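PDB 5Z06: Exo beta-1,2-glucooligosaccharide sophorohydrolase (non-reducing end) from Parabacteroides distasonis ATCC 8503, which hydrolyses linear beta-1,2-glucan and beta-1,2-glucooligosaccharides of four or more glucose units, releasing sophorose from the non-reducing end. Local coordinates for residues E346-F351 against Q407-E412; N425-V430 against Y470-M475; E499-W504 against K511-G516; R632-Y635 against F641-G644. One frame throughout, in Å; residues are numbered along the deposited sequence.

Contact 1. Residues E346-F351 against Q407-E412; sequences EGVQRF and QYFNQE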
loop_
_atom_site.group_PDB
_atom_site.type_symbol
_atom_site.label_atom_id
_atom_site.label_comp_id
_atom_site.label_asym_id
_atom_site.label_seq_id
_atom_site.Cartn_x
_atom_site.Cartn_y
_atom_site.Cartn_z
ATOM N N GLU A 346 -25.732 6.651 -0.302
ATOM C CA GLU A 346 -24.556 6.196 -1.042
ATOM C C GLU A 346 -23.992 4.937 -0.360
ATOM O O GLU A 346 -23.767 3.940 -1.013
ATOM C CB GLU A 346 -23.462 7.264 -1.084
ATOM C CG GLU A 346 -23.666 8.388 -2.086
ATOM C CD GLU A 346 -22.509 9.390 -2.049
ATOM O OE1 GLU A 346 -22.388 10.179 -1.069
ATOM O OE2 GLU A 346 -21.691 9.368 -2.993
ATOM N N GLY A 347 -23.791 5.022 0.955
ATOM C CA GLY A 347 -23.316 3.930 1.769
ATOM C C GLY A 347 -24.169 2.680 1.652
ATOM O O GLY A 347 -23.665 1.576 1.454
ATOM N N VAL A 348 -25.475 2.881 1.762
ATOM C CA VAL A 348 -26.445 1.818 1.616
ATOM C C VAL A 348 -26.321 1.160 0.249
ATOM O O VAL A 348 -26.300 -0.073 0.158
ATOM C CB VAL A 348 -27.889 2.333 1.903
ATOM C CG1 VAL A 348 -28.944 1.314 1.481
ATOM C CG2 VAL A 348 -28.052 2.633 3.390
ATOM N N GLN A 349 -26.201 1.963 -0.806
ATOM C CA GLN A 349 -26.047 1.409 -2.165
ATOM C C GLN A 349 -24.784 0.581 -2.278
ATOM O O GLN A 349 -24.808 -0.525 -2.810
ATOM C CB GLN A 349 -26.048 2.502 -3.246
ATOM C CG GLN A 349 -27.429 3.049 -3.579
ATOM C CD GLN A 349 -28.463 1.930 -3.706
ATOM O OE1 GLN A 349 -29.452 1.930 -2.988
ATOM N NE2 GLN A 349 -28.205 0.942 -4.584
ATOM N N ARG A 350 -23.686 1.118 -1.753
ATOM C CA ARG A 350 -22.445 0.366 -1.705
ATOM C C ARG A 350 -22.629 -0.983 -0.979
ATOM O O ARG A 350 -22.169 -2.002 -1.448
ATOM C CB ARG A 350 -21.337 1.170 -1.038
ATOM C CG ARG A 350 -20.079 0.355 -0.745
ATOM C CD ARG A 350 -19.462 -0.230 -1.999
ATOM N NE ARG A 350 -18.985 0.842 -2.844
ATOM C CZ ARG A 350 -17.761 1.367 -2.813
ATOM N NH1 ARG A 350 -16.827 0.902 -1.995
ATOM N NH2 ARG A 350 -17.473 2.398 -3.606
ATOM N N PHE A 351 -23.288 -0.959 0.173
ATOM C CA PHE A 351 -23.432 -2.171 0.984
ATOM C C PHE A 351 -24.358 -3.216 0.375
ATOM O O PHE A 351 -24.162 -4.418 0.585
ATOM C CB PHE A 351 -23.769 -1.822 2.425
ATOM C CG PHE A 351 -22.539 -1.534 3.247
ATOM C CD1 PHE A 351 -21.995 -0.256 3.307
ATOM C CD2 PHE A 351 -21.887 -2.562 3.910
ATOM C CE1 PHE A 351 -20.848 0.005 4.044
ATOM C CE2 PHE A 351 -20.752 -2.312 4.644
ATOM C CZ PHE A 351 -20.231 -1.026 4.713
ATOM N N GLN A 407 -24.814 -3.590 12.408
ATOM C CA GLN A 407 -25.319 -2.791 13.505
ATOM C C GLN A 407 -25.535 -1.361 13.100
ATOM O O GLN A 407 -26.404 -0.719 13.634
ATOM C CB GLN A 407 -24.362 -2.861 14.688
ATOM C CG GLN A 407 -24.259 -4.257 15.249
ATOM C CD GLN A 407 -25.614 -4.760 15.656
ATOM O OE1 GLN A 407 -26.279 -5.426 14.886
ATOM N NE2 GLN A 407 -26.056 -4.358 16.837
ATOM N N TYR A 408 -24.716 -0.862 12.175
ATOM C CA TYR A 408 -24.855 0.486 11.676
ATOM C C TYR A 408 -26.130 0.672 10.873
ATOM O O TYR A 408 -26.862 1.641 11.112
ATOM C CB TYR A 408 -23.665 0.890 10.798
ATOM C CG TYR A 408 -23.693 2.362 10.441
ATOM C CD1 TYR A 408 -23.410 3.328 11.395
ATOM C CD2 TYR A 408 -24.018 2.783 9.177
ATOM C CE1 TYR A 408 -23.435 4.680 11.083
ATOM C CE2 TYR A 408 -24.035 4.130 8.857
ATOM C CZ TYR A 408 -23.746 5.069 9.820
ATOM O OH TYR A 408 -23.779 6.410 9.497
ATOM N N PHE A 409 -26.373 -0.233 9.923
ATOM C CA PHE A 409 -27.496 -0.108 9.000
ATOM C C PHE A 409 -28.726 -0.735 9.635
ATOM O O PHE A 409 -29.192 -1.792 9.230
ATOM C CB PHE A 409 -27.168 -0.728 7.643
ATOM C CG PHE A 409 -26.082 -0.005 6.907
ATOM C CD1 PHE A 409 -26.322 1.260 6.359
ATOM C CD2 PHE A 409 -24.810 -0.579 6.746
ATOM C CE1 PHE A 409 -25.321 1.926 5.669
ATOM C CE2 PHE A 409 -23.809 0.091 6.073
ATOM C CZ PHE A 409 -24.060 1.352 5.548
ATOM N N ASN A 410 -29.246 -0.032 10.632
ATOM C CA ASN A 410 -30.287 -0.525 11.523
ATOM C C ASN A 410 -31.651 0.094 11.222
ATOM O O ASN A 410 -32.571 -0.046 12.008
ATOM C CB ASN A 410 -29.903 -0.174 12.958
ATOM C CG ASN A 410 -29.961 1.322 13.232
ATOM O OD1 ASN A 410 -29.836 2.144 12.331
ATOM N ND2 ASN A 410 -30.133 1.675 14.493
ATOM N N GLN A 411 -31.775 0.790 10.105
ATOM C CA GLN A 411 -33.027 1.468 9.801
ATOM C C GLN A 411 -34.041 0.453 9.284
ATOM O O GLN A 411 -33.672 -0.538 8.640
ATOM C CB GLN A 411 -32.827 2.537 8.736
ATOM C CG GLN A 411 -31.814 3.594 9.094
ATOM C CD GLN A 411 -32.455 4.906 9.326
ATOM O OE1 GLN A 411 -33.299 5.047 10.212
ATOM N NE2 GLN A 411 -32.080 5.886 8.521
ATOM N N GLU A 412 -35.315 0.749 9.536
ATOM C CA GLU A 412 -36.411 -0.073 9.108
ATOM C C GLU A 412 -36.852 0.405 7.748
ATOM O O GLU A 412 -37.876 1.090 7.605
ATOM C CB GLU A 412 -37.561 -0.013 10.121
ATOM C CG GLU A 412 -37.256 -0.616 11.471
ATOM C CD GLU A 412 -36.824 -2.081 11.406
ATOM O OE1 GLU A 412 -37.026 -2.770 10.373
ATOM O OE2 GLU A 412 -36.259 -2.558 12.411
#
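Gly-347 O accepts the helical hydrogen bond from Phe-351 N at 2.9 Å and also lies in the plane of the Phe-351 ring, at its edge, while Phe-409 approaches that ring over one face. The atom that leads is Phe-409 CE2, 3.3 Å from Phe-351 CD1 and displaced toward the rim; the rings meet obliquely, planes at 53°. On the other flank, Val-348 CG2 lies 3.6 Å from Phe-409 CE1. Between them the backbone of Gly-347 comes close to Phe-409 CZ. Helix 344-360 is thus joined to the chain just leaving helix 392-408, within the helical domain, whose glycoamylase-like family commonly builds an (alpha/alpha)6 barrel. Phe-409 follows helix 392-408 at the centre of an inverse gamma turn, and Tyr-408 CD2 sits 3.7 Å above the middle of its ring. With an alanine at Phe-351, Phe-409 would probably lose one of the surfaces that confine it, and a gap would open beside Ile-330 of helix 323-338.

Contact 2. Residues N425-V430 against Y470-M475; sequences NLWKNV and YMLAIM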
loop_
_atom_site.group_PDB
_atom_site.type_symbol
_atom_site.label_atom_id
_atom_site.label_comp_id
_atom_site.label_asym_id
_atom_site.label_seq_id
_atom_site.Cartn_x
_atom_site.Cartn_y
_atom_site.Cartn_z
ATOM N N ASN A 425 -27.124 -13.881 7.380
ATOM C CA ASN A 425 -27.015 -15.190 6.741
ATOM C C ASN A 425 -25.573 -15.564 6.374
ATOM O O ASN A 425 -25.124 -16.686 6.655
ATOM C CB ASN A 425 -27.981 -15.290 5.540
ATOM C CG ASN A 425 -29.396 -15.598 5.985
ATOM O OD1 ASN A 425 -29.615 -16.541 6.744
ATOM N ND2 ASN A 425 -30.357 -14.794 5.557
ATOM N N LEU A 426 -24.846 -14.618 5.776
ATOM C CA LEU A 426 -23.415 -14.793 5.542
ATOM C C LEU A 426 -22.683 -15.132 6.843
ATOM O O LEU A 426 -21.926 -16.111 6.909
ATOM C CB LEU A 426 -22.825 -13.533 4.914
ATOM C CG LEU A 426 -23.074 -13.372 3.416
ATOM C CD1 LEU A 426 -22.823 -11.932 3.003
ATOM C CD2 LEU A 426 -22.179 -14.296 2.610
ATOM N N TRP A 427 -22.945 -14.328 7.869
ATOM C CA TRP A 427 -22.362 -14.515 9.195
ATOM C C TRP A 427 -22.696 -15.880 9.837
ATOM O O TRP A 427 -21.798 -16.589 10.281
ATOM C CB TRP A 427 -22.811 -13.383 10.100
ATOM C CG TRP A 427 -22.679 -13.584 11.563
ATOM C CD1 TRP A 427 -23.691 -13.540 12.466
ATOM C CD2 TRP A 427 -21.478 -13.811 12.311
ATOM N NE1 TRP A 427 -23.200 -13.700 13.729
ATOM C CE2 TRP A 427 -21.846 -13.883 13.667
ATOM C CE3 TRP A 427 -20.141 -13.950 11.971
ATOM C CZ2 TRP A 427 -20.920 -14.106 14.686
ATOM C CZ3 TRP A 427 -19.217 -14.166 12.982
ATOM C CH2 TRP A 427 -19.610 -14.252 14.320
ATOM N N LYS A 428 -23.975 -16.224 9.881
ATOM C CA LYS A 428 -24.399 -17.501 10.464
ATOM C C LYS A 428 -23.763 -18.681 9.775
ATOM O O LYS A 428 -23.499 -19.700 10.414
ATOM C CB LYS A 428 -25.917 -17.675 10.399
ATOM C CG LYS A 428 -26.665 -16.924 11.484
ATOM C CD LYS A 428 -28.106 -16.617 11.083
ATOM C CE LYS A 428 -28.899 -16.048 12.254
ATOM N NZ LYS A 428 -30.104 -15.345 11.736
ATOM N N ASN A 429 -23.535 -18.546 8.471
ATOM C CA ASN A 429 -23.022 -19.660 7.686
ATOM C C ASN A 429 -21.524 -19.791 7.625
ATOM O O ASN A 429 -21.051 -20.731 7.002
ATOM C CB ASN A 429 -23.658 -19.668 6.287
ATOM C CG ASN A 429 -25.127 -19.988 6.354
ATOM O OD1 ASN A 429 -25.534 -20.848 7.128
ATOM N ND2 ASN A 429 -25.927 -19.281 5.591
ATOM N N VAL A 430 -20.773 -18.917 8.286
ATOM C CA VAL A 430 -19.332 -19.135 8.388
ATOM C C VAL A 430 -19.133 -20.313 9.339
ATOM O O VAL A 430 -19.362 -20.204 10.556
ATOM C CB VAL A 430 -18.541 -17.928 8.927
ATOM C CG1 VAL A 430 -17.059 -18.274 8.976
ATOM C CG2 VAL A 430 -18.752 -16.703 8.070
ATOM N N TYR A 470 -10.584 -15.940 16.655
ATOM C CA TYR A 470 -11.117 -16.736 17.761
ATOM C C TYR A 470 -12.368 -16.118 18.329
ATOM O O TYR A 470 -13.317 -16.812 18.622
ATOM C CB TYR A 470 -10.085 -16.942 18.857
ATOM C CG TYR A 470 -9.120 -18.030 18.518
ATOM C CD1 TYR A 470 -7.957 -17.757 17.812
ATOM C CD2 TYR A 470 -9.386 -19.351 18.882
ATOM C CE1 TYR A 470 -7.070 -18.759 17.518
ATOM C CE2 TYR A 470 -8.507 -20.363 18.572
ATOM C CZ TYR A 470 -7.358 -20.064 17.889
ATOM O OH TYR A 470 -6.497 -21.083 17.583
ATOM N N MET A 471 -12.370 -14.806 18.457
ATOM C CA MET A 471 -13.531 -14.123 18.985
ATOM C C MET A 471 -14.729 -14.473 18.137
ATOM O O MET A 471 -15.725 -14.956 18.662
ATOM C CB MET A 471 -13.337 -12.622 18.994
ATOM C CG MET A 471 -12.310 -12.160 19.994
ATOM S SD MET A 471 -12.973 -12.154 21.661
ATOM C CE MET A 471 -11.475 -12.656 22.471
ATOM N N LEU A 472 -14.613 -14.262 16.832
ATOM C CA LEU A 472 -15.756 -14.449 15.954
ATOM C C LEU A 472 -16.142 -15.895 15.853
ATOM O O LEU A 472 -17.332 -16.201 15.828
ATOM C CB LEU A 472 -15.542 -13.825 14.585
ATOM C CG LEU A 472 -15.585 -12.292 14.649
ATOM C CD1 LEU A 472 -15.069 -11.681 13.350
ATOM C CD2 LEU A 472 -16.991 -11.784 14.896
ATOM N N ALA A 473 -15.149 -16.778 15.838
ATOM C CA ALA A 473 -15.401 -18.204 15.863
ATOM C C ALA A 473 -16.269 -18.605 17.039
ATOM O O ALA A 473 -17.161 -19.394 16.879
ATOM C CB ALA A 473 -14.102 -18.993 15.867
ATOM N N ILE A 474 -15.990 -18.032 18.201
ATOM C CA ILE A 474 -16.712 -18.280 19.437
ATOM C C ILE A 474 -18.083 -17.556 19.463
ATOM O O ILE A 474 -19.025 -17.981 20.153
ATOM C CB ILE A 474 -15.814 -17.826 20.626
ATOM C CG1 ILE A 474 -14.555 -18.706 20.706
ATOM C CG2 ILE A 474 -16.543 -17.875 21.972
ATOM C CD1 ILE A 474 -13.429 -18.110 21.532
ATOM N N MET A 475 -18.188 -16.452 18.739
ATOM C CA MET A 475 -19.452 -15.700 18.660
ATOM C C MET A 475 -20.383 -16.262 17.630
ATOM O O MET A 475 -21.569 -15.965 17.658
ATOM C CB MET A 475 -19.175 -14.249 18.305
ATOM C CG MET A 475 -18.338 -13.524 19.346
ATOM S SD MET A 475 -17.474 -12.121 18.610
ATOM C CE MET A 475 -16.734 -11.443 20.099
#
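Trp-427 drives the six-membered end of its indole against the last turn of helix 467-475. The leading atom, CH2, lies 3.4 Å from Leu-472 O and 3.6 Å from Leu-472 CD2, so one corner of the ring meets a carbonyl and a methyl of the same residue. Next to it, Trp-427 CZ2 approaches Met-475 O at 3.6 Å, and the flank is completed by Met-475 CB, 4.0 Å from Trp-427 CH2. No hydrogen bond crosses between the segments. The carbonyls instead meet aromatic carbons, whose slightly positive hydrogens are likely to tolerate such neighbours well, and Leu-472 O additionally takes a weak bond from Met-475 N. The indole gets there because its CG is anti to the backbone N (chi1 162°), which carries the ring across to the other helix.

A second shell fixes the rotation of the indole. Its NE1 is hydrogen-bonded to Asp-692 OD2, and the rings of His-690 and Trp-432 meet it at steep angles. Met-475, extended beyond CG, reaches Val-693 of helix 691-702. The tryptophan thus bridges helix 414-428 and helix 467-475, with Leu-403 of helix 392-408 against it and helix 691-702 supplying both the polar anchor and the cover over Met-475.

Contact 3. Residues E499-W504 against K511-G516; sequences EYRADW and KMYTNG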
loop_
_atom_site.group_PDB
_atom_site.type_symbol
_atom_site.label_atom_id
_atom_site.label_comp_id
_atom_site.label_asym_id
_atom_site.label_seq_id
_atom_site.Cartn_x
_atom_site.Cartn_y
_atom_site.Cartn_z
ATOM N N GLU A 499 6.900 -22.895 20.891
ATOM C CA GLU A 499 7.858 -22.947 19.785
ATOM C C GLU A 499 7.442 -22.074 18.590
ATOM O O GLU A 499 8.272 -21.424 17.977
ATOM C CB GLU A 499 8.074 -24.388 19.319
ATOM C CG GLU A 499 8.899 -25.221 20.293
ATOM C CD GLU A 499 9.051 -26.689 19.878
ATOM O OE1 GLU A 499 8.409 -27.144 18.907
ATOM O OE2 GLU A 499 9.822 -27.407 20.541
ATOM N N TYR A 500 6.163 -22.076 18.264
ATOM C CA TYR A 500 5.631 -21.235 17.192
ATOM C C TYR A 500 5.900 -19.758 17.460
ATOM O O TYR A 500 6.353 -19.033 16.574
ATOM C CB TYR A 500 4.141 -21.495 17.042
ATOM C CG TYR A 500 3.464 -20.625 16.036
ATOM C CD1 TYR A 500 2.978 -19.366 16.406
ATOM C CD2 TYR A 500 3.291 -21.048 14.727
ATOM C CE1 TYR A 500 2.345 -18.550 15.498
ATOM C CE2 TYR A 500 2.656 -20.229 13.805
ATOM C CZ TYR A 500 2.175 -18.985 14.206
ATOM O OH TYR A 500 1.546 -18.138 13.317
ATOM N N ARG A 501 5.628 -19.336 18.691
ATOM C CA ARG A 501 5.878 -17.975 19.113
ATOM C C ARG A 501 7.339 -17.612 19.026
ATOM O O ARG A 501 7.691 -16.590 18.418
ATOM C CB ARG A 501 5.371 -17.757 20.514
ATOM C CG ARG A 501 3.850 -17.773 20.570
ATOM C CD ARG A 501 3.399 -17.843 21.995
ATOM N NE ARG A 501 1.961 -18.058 22.099
ATOM C CZ ARG A 501 1.338 -19.018 22.784
ATOM N NH1 ARG A 501 2.001 -19.915 23.512
ATOM N NH2 ARG A 501 0.004 -19.059 22.750
ATOM N N ALA A 502 8.188 -18.466 19.592
ATOM C CA ALA A 502 9.615 -18.211 19.579
ATOM C C ALA A 502 10.142 -18.241 18.150
ATOM O O ALA A 502 11.002 -17.440 17.821
ATOM C CB ALA A 502 10.376 -19.182 20.497
ATOM N N ASP A 503 9.585 -19.107 17.292
ATOM C CA ASP A 503 10.017 -19.203 15.895
ATOM C C ASP A 503 9.876 -17.900 15.120
ATOM O O ASP A 503 10.791 -17.532 14.376
ATOM C CB ASP A 503 9.269 -20.307 15.136
ATOM C CG ASP A 503 9.736 -21.722 15.504
ATOM O OD1 ASP A 503 10.722 -21.890 16.274
ATOM O OD2 ASP A 503 9.097 -22.693 15.019
ATOM N N TRP A 504 8.738 -17.214 15.236
ATOM C CA TRP A 504 8.606 -15.954 14.528
ATOM C C TRP A 504 9.207 -14.821 15.327
ATOM O O TRP A 504 9.860 -13.968 14.760
ATOM C CB TRP A 504 7.161 -15.666 14.091
ATOM C CG TRP A 504 6.147 -15.247 15.138
ATOM C CD1 TRP A 504 5.176 -16.035 15.712
ATOM C CD2 TRP A 504 5.955 -13.935 15.662
ATOM N NE1 TRP A 504 4.399 -15.291 16.553
ATOM C CE2 TRP A 504 4.851 -13.998 16.542
ATOM C CE3 TRP A 504 6.612 -12.703 15.473
ATOM C CZ2 TRP A 504 4.389 -12.889 17.230
ATOM C CZ3 TRP A 504 6.158 -11.600 16.160
ATOM C CH2 TRP A 504 5.067 -11.699 17.048
ATOM N N LYS A 511 6.517 -16.492 24.739
ATOM C CA LYS A 511 6.271 -17.842 24.251
ATOM C C LYS A 511 5.173 -18.552 25.085
ATOM O O LYS A 511 4.520 -19.447 24.575
ATOM C CB LYS A 511 7.562 -18.672 24.190
ATOM C CG LYS A 511 8.066 -19.136 25.542
ATOM C CD LYS A 511 9.329 -19.958 25.372
ATOM C CE LYS A 511 9.645 -20.687 26.658
ATOM N NZ LYS A 511 10.739 -21.664 26.437
ATOM N N MET A 512 4.961 -18.132 26.331
ATOM C CA MET A 512 3.866 -18.657 27.180
ATOM C C MET A 512 2.522 -17.935 26.977
ATOM O O MET A 512 1.623 -18.058 27.804
ATOM C CB MET A 512 4.253 -18.567 28.676
ATOM C CG MET A 512 5.531 -19.307 29.080
ATOM S SD MET A 512 5.459 -21.014 28.533
ATOM C CE MET A 512 4.276 -21.729 29.689
ATOM N N TYR A 513 2.401 -17.196 25.874
ATOM C CA TYR A 513 1.291 -16.263 25.589
ATOM C C TYR A 513 1.414 -15.032 26.430
ATOM O O TYR A 513 1.511 -13.911 25.907
ATOM C CB TYR A 513 -0.118 -16.859 25.724
ATOM C CG TYR A 513 -1.145 -15.838 25.320
ATOM C CD1 TYR A 513 -1.353 -15.528 23.984
ATOM C CD2 TYR A 513 -1.869 -15.143 26.274
ATOM C CE1 TYR A 513 -2.293 -14.571 23.604
ATOM C CE2 TYR A 513 -2.790 -14.184 25.909
ATOM C CZ TYR A 513 -2.992 -13.903 24.576
ATOM O OH TYR A 513 -3.913 -12.936 24.269
ATOM N N THR A 514 1.342 -15.244 27.739
ATOM C CA THR A 514 1.845 -14.290 28.702
ATOM C C THR A 514 3.335 -14.045 28.492
ATOM O O THR A 514 4.083 -14.892 27.985
ATOM C CB THR A 514 1.684 -14.796 30.131
ATOM O OG1 THR A 514 2.227 -16.121 30.210
ATOM C CG2 THR A 514 0.227 -14.797 30.517
ATOM N N ASN A 515 3.762 -12.876 28.918
ATOM C CA ASN A 515 5.117 -12.438 28.666
ATOM C C ASN A 515 5.715 -12.066 30.025
ATOM O O ASN A 515 6.607 -12.768 30.520
ATOM C CB ASN A 515 5.087 -11.288 27.649
ATOM C CG ASN A 515 6.461 -10.748 27.316
ATOM O OD1 ASN A 515 7.321 -10.618 28.190
ATOM N ND2 ASN A 515 6.662 -10.385 26.052
ATOM N N GLY A 516 5.236 -10.970 30.614
ATOM C CA GLY A 516 5.729 -10.524 31.903
ATOM C C GLY A 516 7.027 -9.748 31.915
ATOM O O GLY A 516 7.409 -9.241 32.959
#
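Arg-501 reaches out from helix 495-505 with its chain extended from CG to NE and lays its guanidinium alongside the backbone of the loop 511-516. The peptide N of Tyr-513 lies over one face of that group, 3.5 Å above its plane and offset toward the rim, whereas Lys-511 O comes in near the edge. Arg-501 NH1 donates to Lys-511 O at 2.8 Å, with an N-H...O angle of 147°; the donor stands above the carbonyl plane. The phenol ring of Tyr-513 crosses the guanidinium obliquely, planes 65° apart, and Arg-501 NH2 touches Tyr-513 CB at 3.7 Å. Tyr-513, with positive phi and negative psi, is the centre of a classic gamma turn, closed by a weak bond from Thr-514 N to Met-512 O; beyond the turn its hydroxyl bonds Tyr-556 OH. Replacing Arg-501 by a methionine would probably leave Lys-511 O without this donor and take away the flat group that Tyr-513 N lies against. NH1 also binds Ser-492 O and NE binds Gly-462 O, so a buried positive charge is probably stabilised by carbonyl dipoles gathered from three separate parts of the chain.

Contact 4. Residues R632-Y635 against F641-G644; sequences RNYY and FLWG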
loop_
_atom_site.group_PDB
_atom_site.type_symbol
_atom_site.label_atom_id
_atom_site.label_comp_id
_atom_site.label_asym_id
_atom_site.label_seq_id
_atom_site.Cartn_x
_atom_site.Cartn_y
_atom_site.Cartn_z
ATOM N N ARG A 632 0.938 14.724 12.321
ATOM C CA ARG A 632 1.399 16.067 12.008
ATOM C C ARG A 632 2.725 16.083 11.281
ATOM O O ARG A 632 2.902 16.836 10.332
ATOM C CB ARG A 632 1.562 16.859 13.270
ATOM C CG ARG A 632 0.268 17.303 13.912
ATOM C CD ARG A 632 0.627 18.236 15.045
ATOM N NE ARG A 632 -0.356 18.195 16.110
ATOM C CZ ARG A 632 -0.153 17.726 17.333
ATOM N NH1 ARG A 632 1.034 17.231 17.715
ATOM N NH2 ARG A 632 -1.162 17.758 18.202
ATOM N N ASN A 633 3.653 15.242 11.745
ATOM C CA ASN A 633 4.947 15.083 11.149
ATOM C C ASN A 633 4.842 14.507 9.743
ATOM O O ASN A 633 5.380 15.067 8.782
ATOM C CB ASN A 633 5.772 14.129 12.011
ATOM C CG ASN A 633 7.187 13.967 11.513
ATOM O OD1 ASN A 633 7.790 14.934 11.044
ATOM N ND2 ASN A 633 7.738 12.751 11.645
ATOM N N TYR A 634 4.154 13.377 9.629
ATOM C CA TYR A 634 4.007 12.711 8.333
ATOM C C TYR A 634 3.430 13.638 7.265
ATOM O O TYR A 634 3.907 13.670 6.122
ATOM C CB TYR A 634 3.118 11.472 8.468
ATOM C CG TYR A 634 3.672 10.367 9.311
ATOM C CD1 TYR A 634 5.026 10.267 9.582
ATOM C CD2 TYR A 634 2.830 9.373 9.800
ATOM C CE1 TYR A 634 5.525 9.243 10.359
ATOM C CE2 TYR A 634 3.322 8.331 10.540
ATOM C CZ TYR A 634 4.671 8.281 10.835
ATOM O OH TYR A 634 5.178 7.265 11.587
ATOM N N TYR A 635 2.395 14.378 7.654
ATOM C CA TYR A 635 1.772 15.322 6.768
ATOM C C TYR A 635 2.630 16.561 6.549
ATOM O O TYR A 635 3.004 16.850 5.416
ATOM C CB TYR A 635 0.411 15.714 7.287
ATOM C CG TYR A 635 -0.320 16.605 6.347
ATOM C CD1 TYR A 635 -0.696 16.158 5.080
ATOM C CD2 TYR A 635 -0.623 17.914 6.693
ATOM C CE1 TYR A 635 -1.359 16.999 4.194
ATOM C CE2 TYR A 635 -1.270 18.754 5.807
ATOM C CZ TYR A 635 -1.639 18.291 4.561
ATOM O OH TYR A 635 -2.298 19.140 3.700
ATOM N N PHE A 641 6.554 13.846 -0.064
ATOM C CA PHE A 641 6.673 12.477 -0.577
ATOM C C PHE A 641 5.724 11.494 0.050
ATOM O O PHE A 641 5.418 10.506 -0.571
ATOM C CB PHE A 641 8.103 11.945 -0.420
ATOM C CG PHE A 641 8.534 11.743 1.003
ATOM C CD1 PHE A 641 8.298 10.539 1.650
ATOM C CD2 PHE A 641 9.219 12.737 1.677
ATOM C CE1 PHE A 641 8.714 10.339 2.945
ATOM C CE2 PHE A 641 9.616 12.554 2.993
ATOM C CZ PHE A 641 9.367 11.348 3.618
ATOM N N LEU A 642 5.281 11.737 1.279
ATOM C CA LEU A 642 4.535 10.740 2.039
ATOM C C LEU A 642 3.014 10.876 1.960
ATOM O O LEU A 642 2.307 9.914 2.224
ATOM C CB LEU A 642 4.976 10.764 3.498
ATOM C CG LEU A 642 4.565 9.604 4.389
ATOM C CD1 LEU A 642 5.042 8.304 3.781
ATOM C CD2 LEU A 642 5.188 9.766 5.763
ATOM N N TRP A 643 2.506 12.064 1.625
ATOM C CA TRP A 643 1.058 12.285 1.539
ATOM C C TRP A 643 0.601 12.158 0.100
ATOM O O TRP A 643 1.136 12.790 -0.775
ATOM C CB TRP A 643 0.686 13.647 2.053
ATOM C CG TRP A 643 -0.751 13.899 1.971
ATOM C CD1 TRP A 643 -1.373 14.709 1.093
ATOM C CD2 TRP A 643 -1.766 13.341 2.807
ATOM N NE1 TRP A 643 -2.727 14.697 1.312
ATOM C CE2 TRP A 643 -2.998 13.876 2.374
ATOM C CE3 TRP A 643 -1.754 12.464 3.898
ATOM C CZ2 TRP A 643 -4.217 13.557 2.982
ATOM C CZ3 TRP A 643 -2.972 12.134 4.513
ATOM C CH2 TRP A 643 -4.191 12.690 4.047
ATOM N N GLY A 644 -0.399 11.337 -0.122
ATOM C CA GLY A 644 -0.867 11.042 -1.444
ATOM C C GLY A 644 -2.386 11.057 -1.492
ATOM O O GLY A 644 -3.062 11.450 -0.521
#
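The end of helix 624-636 runs beside the short segment 641-644, Tyr-634 CA lying 6.6 Å from Leu-642 CA and Tyr-635 CA 6.1 Å from Trp-643 CA, so that neighbouring residues meet pair by pair. One of the two meetings is aromatic. Tyr-635 turns the edge of its ring to one face of the Trp-643 indole, a T-shaped pair with centroids 5.0 Å apart and planes at 85°. The CD1-CE1 edge does the touching, CD1 3.8 Å from Trp-643 CD2 and CE1 standing over the indole face, offset toward its rim.

Helix 639-642 gives way at Trp-643, the first residue to leave helical geometry, to strand 643-644, which forms a short antiparallel beta hairpin with strand 647-648. From that second strand Phe-648 presents an edge-to-face partner to Trp-643, and it touches Leu-642 too. The second pair is aliphatic on one side, Leu-642 CD2 resting 3.8 Å from Tyr-634 CB and almost as near CG and CD1 of its ring. Consecutive tyrosines part ways through their first torsions: Tyr-634 has CG anti to its carbonyl carbon (chi1 -65°), Tyr-635 has it anti to the amide nitrogen (chi1 -175°). The Tyr-635 hydroxyl meets His-204 ND1, at the start of strand 204-210, and Arg-203 N just before it, while Met-290 of helix 284-297 covers both Tyr-635 and Trp-643.

How the contacts relate
Contacts 1 and 2 follow each other along the chain, their centres 20 Å apart, and share surroundings: helix 414-428 bears Trp-427 of contact 2 and also sets Lys-415 and Glu-416 against Val-348 of contact 1, while His-690 meets both Gln-407 and Trp-427. Contact 3 lies 27 Å from contact 2 between centres, although their nearest atoms are about 8 Å apart. Contact 4 stands alone, at least 32 Å from every other centre, and is nearest the middle of the chain; through His-204 it ties the helical part to strand 204-210. None of the contacts includes a calcium ligand; that site is formed by Glu-12, Asn-13, Thr-49, Asn-52 and Asp-175.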